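Local coordinates for WbbM protein (Klebsiella pneumoniae, PDB 6U4B) that is thought to act as a bifunctional glycosyltransferase that polymerises O-antigen, working as a trimer with magnesium bound in its family 8 domain, at residues I187-K192 with L234-D239; L390-L395 with I477-K482. All coordinates share one frame; numbering follows the deposited sequence.

Contact 1 (I187-K192 with L234-D239)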
# COMPACT_ATOMS: atom_id res chain seq x y z
N ILE A 187 37.76 -42.26 3.99
CA ILE A 187 38.68 -43.23 4.59
C ILE A 187 39.91 -42.53 5.15
O ILE A 187 40.36 -42.83 6.26
CB ILE A 187 39.06 -44.31 3.56
CG1 ILE A 187 37.86 -45.20 3.25
CG2 ILE A 187 40.23 -45.15 4.05
CD1 ILE A 187 37.24 -45.84 4.48
N ALA A 188 40.46 -41.58 4.40
CA ALA A 188 41.64 -40.85 4.87
C ALA A 188 41.35 -40.09 6.15
O ALA A 188 42.22 -39.96 7.01
CB ALA A 188 42.14 -39.90 3.78
N ILE A 189 40.12 -39.59 6.30
CA ILE A 189 39.77 -38.83 7.50
C ILE A 189 39.71 -39.74 8.72
O ILE A 189 40.20 -39.39 9.80
CB ILE A 189 38.45 -38.07 7.28
CG1 ILE A 189 38.64 -37.01 6.20
CG2 ILE A 189 37.96 -37.45 8.57
CD1 ILE A 189 37.36 -36.37 5.75
N VAL A 190 39.10 -40.92 8.57
CA VAL A 190 39.08 -41.89 9.67
C VAL A 190 40.50 -42.28 10.06
O VAL A 190 40.82 -42.40 11.25
CB VAL A 190 38.25 -43.12 9.27
CG1 VAL A 190 38.13 -44.08 10.46
CG2 VAL A 190 36.88 -42.71 8.78
N GLU A 191 41.37 -42.47 9.06
CA GLU A 191 42.76 -42.82 9.35
C GLU A 191 43.47 -41.73 10.13
O GLU A 191 44.17 -42.01 11.11
CB GLU A 191 43.50 -43.11 8.04
CG GLU A 191 43.03 -44.35 7.30
CD GLU A 191 43.67 -45.61 7.83
OE1 GLU A 191 44.41 -45.53 8.84
OE2 GLU A 191 43.45 -46.69 7.24
N LYS A 192 43.30 -40.47 9.72
CA LYS A 192 43.97 -39.37 10.40
C LYS A 192 43.38 -39.12 11.78
O LYS A 192 44.12 -39.04 12.77
CB LYS A 192 43.89 -38.10 9.56
CG LYS A 192 44.38 -36.86 10.29
CD LYS A 192 43.97 -35.57 9.59
CE LYS A 192 44.71 -35.38 8.28
NZ LYS A 192 44.36 -34.08 7.65
N LEU A 234 32.09 -36.82 9.33
CA LEU A 234 31.29 -36.17 8.30
C LEU A 234 31.55 -34.66 8.26
O LEU A 234 31.54 -34.07 7.18
CB LEU A 234 29.81 -36.47 8.51
CG LEU A 234 29.42 -37.95 8.45
CD1 LEU A 234 27.91 -38.14 8.56
CD2 LEU A 234 29.95 -38.61 7.18
N ASP A 235 31.79 -34.04 9.42
CA ASP A 235 32.16 -32.62 9.43
C ASP A 235 33.41 -32.38 8.60
O ASP A 235 33.45 -31.48 7.75
CB ASP A 235 32.38 -32.13 10.86
CG ASP A 235 31.10 -32.03 11.65
OD1 ASP A 235 31.16 -32.19 12.89
OD2 ASP A 235 30.03 -31.81 11.04
N ASN A 236 34.46 -33.19 8.82
CA ASN A 236 35.67 -33.05 8.03
C ASN A 236 35.44 -33.45 6.58
O ASN A 236 36.08 -32.90 5.68
CB ASN A 236 36.80 -33.88 8.64
CG ASN A 236 37.34 -33.28 9.92
OD1 ASN A 236 36.60 -32.73 10.73
ND2 ASN A 236 38.66 -33.37 10.11
N LEU A 237 34.54 -34.41 6.34
CA LEU A 237 34.27 -34.84 4.97
C LEU A 237 33.73 -33.69 4.13
O LEU A 237 34.02 -33.60 2.93
CB LEU A 237 33.29 -36.01 4.98
CG LEU A 237 33.03 -36.64 3.61
CD1 LEU A 237 34.32 -37.21 3.03
CD2 LEU A 237 31.96 -37.72 3.70
N GLU A 238 32.93 -32.81 4.74
CA GLU A 238 32.39 -31.67 4.00
C GLU A 238 33.50 -30.77 3.47
O GLU A 238 33.34 -30.17 2.40
CB GLU A 238 31.45 -30.86 4.89
CG GLU A 238 30.21 -31.61 5.35
CD GLU A 238 29.10 -30.67 5.80
OE1 GLU A 238 27.99 -31.15 6.11
OE2 GLU A 238 29.35 -29.44 5.85
N ASP A 239 34.62 -30.67 4.19
CA ASP A 239 35.73 -29.85 3.73
C ASP A 239 36.60 -30.55 2.70
O ASP A 239 37.34 -29.88 1.98
CB ASP A 239 36.60 -29.44 4.92
CG ASP A 239 35.90 -28.47 5.86
OD1 ASP A 239 35.22 -27.55 5.37
OD2 ASP A 239 36.02 -28.64 7.09

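Contact 2 (L390-L395 with I477-K482)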
# COMPACT_ATOMS: atom_id res chain seq x y z
N LEU A 390 -15.19 -33.72 2.53
CA LEU A 390 -15.62 -34.95 3.18
C LEU A 390 -14.60 -35.47 4.18
O LEU A 390 -14.96 -36.20 5.10
CB LEU A 390 -15.91 -36.03 2.14
CG LEU A 390 -16.94 -35.70 1.06
CD1 LEU A 390 -17.15 -36.91 0.16
CD2 LEU A 390 -18.25 -35.26 1.69
N PHE A 391 -13.32 -35.12 4.01
CA PHE A 391 -12.26 -35.65 4.85
C PHE A 391 -11.93 -34.76 6.04
O PHE A 391 -11.02 -35.08 6.81
CB PHE A 391 -11.00 -35.89 4.01
CG PHE A 391 -11.20 -36.91 2.92
CD1 PHE A 391 -11.62 -36.52 1.66
CD2 PHE A 391 -10.99 -38.25 3.17
CE1 PHE A 391 -11.81 -37.45 0.66
CE2 PHE A 391 -11.19 -39.20 2.17
CZ PHE A 391 -11.60 -38.80 0.92
N ILE A 392 -12.66 -33.65 6.20
CA ILE A 392 -12.40 -32.75 7.33
C ILE A 392 -12.59 -33.44 8.68
O ILE A 392 -11.72 -33.28 9.55
CB ILE A 392 -13.23 -31.47 7.19
CG1 ILE A 392 -12.61 -30.57 6.11
CG2 ILE A 392 -13.32 -30.73 8.52
CD1 ILE A 392 -13.51 -29.45 5.63
N PRO A 393 -13.65 -34.21 8.93
CA PRO A 393 -13.77 -34.87 10.24
C PRO A 393 -12.66 -35.87 10.53
O PRO A 393 -12.46 -36.21 11.71
CB PRO A 393 -15.14 -35.56 10.17
CG PRO A 393 -15.45 -35.67 8.72
CD PRO A 393 -14.85 -34.45 8.10
N GLN A 394 -11.94 -36.36 9.52
CA GLN A 394 -10.86 -37.31 9.78
C GLN A 394 -9.53 -36.60 10.02
O GLN A 394 -8.86 -36.85 11.03
CB GLN A 394 -10.73 -38.29 8.61
CG GLN A 394 -9.76 -39.44 8.86
CD GLN A 394 -10.27 -40.45 9.89
OE1 GLN A 394 -11.40 -40.34 10.37
NE2 GLN A 394 -9.45 -41.44 10.21
N LEU A 395 -9.12 -35.72 9.10
CA LEU A 395 -7.84 -35.03 9.26
C LEU A 395 -7.84 -34.12 10.48
O LEU A 395 -6.83 -34.00 11.18
CB LEU A 395 -7.52 -34.24 7.99
CG LEU A 395 -6.17 -33.53 7.97
CD1 LEU A 395 -5.03 -34.54 8.01
CD2 LEU A 395 -6.05 -32.62 6.76
N ILE A 477 -18.83 -23.73 5.94
CA ILE A 477 -19.39 -24.75 6.82
C ILE A 477 -18.64 -24.74 8.14
O ILE A 477 -17.40 -24.82 8.15
CB ILE A 477 -19.32 -26.16 6.19
CG1 ILE A 477 -19.94 -26.19 4.80
CG2 ILE A 477 -20.00 -27.17 7.10
CD1 ILE A 477 -19.73 -27.50 4.07
N VAL A 478 -19.37 -24.66 9.24
CA VAL A 478 -18.80 -24.88 10.56
C VAL A 478 -18.97 -26.36 10.89
O VAL A 478 -20.09 -26.83 11.12
CB VAL A 478 -19.45 -24.00 11.63
CG1 VAL A 478 -18.77 -24.22 12.97
CG2 VAL A 478 -19.38 -22.54 11.22
N PHE A 479 -17.87 -27.10 10.90
CA PHE A 479 -17.91 -28.51 11.22
C PHE A 479 -17.92 -28.71 12.73
O PHE A 479 -17.05 -28.19 13.44
CB PHE A 479 -16.70 -29.24 10.61
CG PHE A 479 -16.83 -29.50 9.13
CD1 PHE A 479 -16.65 -28.48 8.21
CD2 PHE A 479 -17.13 -30.77 8.67
CE1 PHE A 479 -16.77 -28.72 6.86
CE2 PHE A 479 -17.24 -31.02 7.32
CZ PHE A 479 -17.06 -30.00 6.41
N ASN A 480 -18.91 -29.45 13.22
CA ASN A 480 -18.92 -29.91 14.61
C ASN A 480 -18.13 -31.22 14.65
O ASN A 480 -18.69 -32.32 14.70
CB ASN A 480 -20.34 -30.07 15.13
CG ASN A 480 -20.39 -30.37 16.61
OD1 ASN A 480 -19.37 -30.69 17.23
ND2 ASN A 480 -21.58 -30.27 17.19
N VAL A 481 -16.80 -31.08 14.61
CA VAL A 481 -15.94 -32.25 14.49
C VAL A 481 -16.11 -33.18 15.68
O VAL A 481 -16.18 -34.41 15.52
CB VAL A 481 -14.47 -31.81 14.32
CG1 VAL A 481 -13.56 -33.03 14.24
CG2 VAL A 481 -14.31 -30.95 13.08
N LYS A 482 -16.20 -32.62 16.89
CA LYS A 482 -16.33 -33.45 18.08
C LYS A 482 -17.56 -34.35 18.00
O LYS A 482 -17.50 -35.53 18.38
CB LYS A 482 -16.40 -32.57 19.34
CG LYS A 482 -16.81 -33.34 20.59
CD LYS A 482 -15.92 -33.02 21.78
CE LYS A 482 -16.15 -31.60 22.28
NZ LYS A 482 -15.37 -31.34 23.52

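Contact 1 (I187-K192 with L234-D239)
Ile189 of helix 180-193 reaches across to helix 220-240 and sets its terminal methyl on the backbone where Asn236 passes into Leu237. This is the tight part of the contact. CD1 of Ile189 lies 3.5 Å from the backbone N of Leu237 and 3.6 Å from C of Asn236, so the methyl meets main chain before it meets any side chain. With CG1 beside the backbone N of its own residue (chi1 -66°) and CD1 carried outward by an extended second torsion (chi2 171°), the longer branch of Ile189 spans the gap between the two helices. The shorter branch works alongside it: CG2 of Ile189 touches CB of Asn236 at 3.8 Å. On the inner side, Leu237 stands next to the isoleucine at a looser 4.2 Å, measured from Ile189 CD1 to Leu237 CB. Ile233 and Ala240 of the same helix also touch Ile189, while Leu237 turns to Ala186 and to Ile254 and Ile257 of helix 253-272.

Toward the solvent the contact thins out quickly. Asn236, which meets Ile189 through CB, is partly exposed. The closest CA atoms, those of Ile189 and Asn236, are 7.1 Å apart, close enough for one side chain to bridge the helices. At the end of segment 234-239, Glu238 and Asp239 pack on Phe543 and Ala544 of a second subunit. The whole is a small apolar helix-helix contact: helices 180-193 and 220-240 pack together, with helix 253-272 touching Leu237, as an apolar helical cluster in the DUF4422 region.

Contact 2 (L390-L395 with I477-K482)
Ile392 lies over one face of the Phe479 ring, and the main interaction here is CH-pi. CG2 of Ile392 sits 3.8 Å from the centroid of the Phe479 ring and only 14° off the ring normal. Its nearest ring atoms are CG and CD2, so the methyl is shifted toward the side of the ring that joins the strand. The two side chains meet at about a right angle.

Plain apolar contacts widen this patch. The longer branch of Ile392, with CG1 beside its backbone N (chi1 -75°), takes CD1 to the outer part of the ring, 3.6 Å from CE1 of Phe479. Pro393 adds a lighter touch: its CD comes obliquely to CE2 of Phe479 at 4.3 Å. Phe404 of strand 402-405 packs against both Ile392 and Phe479, and Val402 also meets Ile392.

Contacts to the backbone are fewer. CG1 of Val481 approaches the carbonyl O of Pro393 at 4.2 Å, where the CA atoms of these two residues come within 5.4 Å. The polar bonds lie outside the contact itself: Phe391 O accepts from both Gln394 N and Leu395 N, and Asn480, at the N-cap of helix 481-487, caps Gln483 N through OD1 while its ND2 donates to Asn426 O. The short helix 392-395 is thereby packed on Phe479 of strand 477-479 and on Val481 at the start of helix 481-487, part of the apolar core against the mixed sheet, as in the Rossmann-like GT-A fold of family 8 glycosyltransferases.

The two contacts belong to different family regions of the chain, contact 1 in the DUF4422 region and contact 2 in the family 8 region. They follow one another in sequence and lie on opposite sides of the chain's centre, their own centres 53 Å apart and their nearest atoms about 33 Å apart, so neither touches the other. Contact 1 is peripheral, about 37 Å from the chain centre, away from the annotated sites and next to a second subunit. Contact 2 is nearer the magnesium site formed by Asp406, Asp408 and His560: the side chain of Ile392 is about 9 Å from that of Asp406 and about 13 Å from a bound magnesium ion.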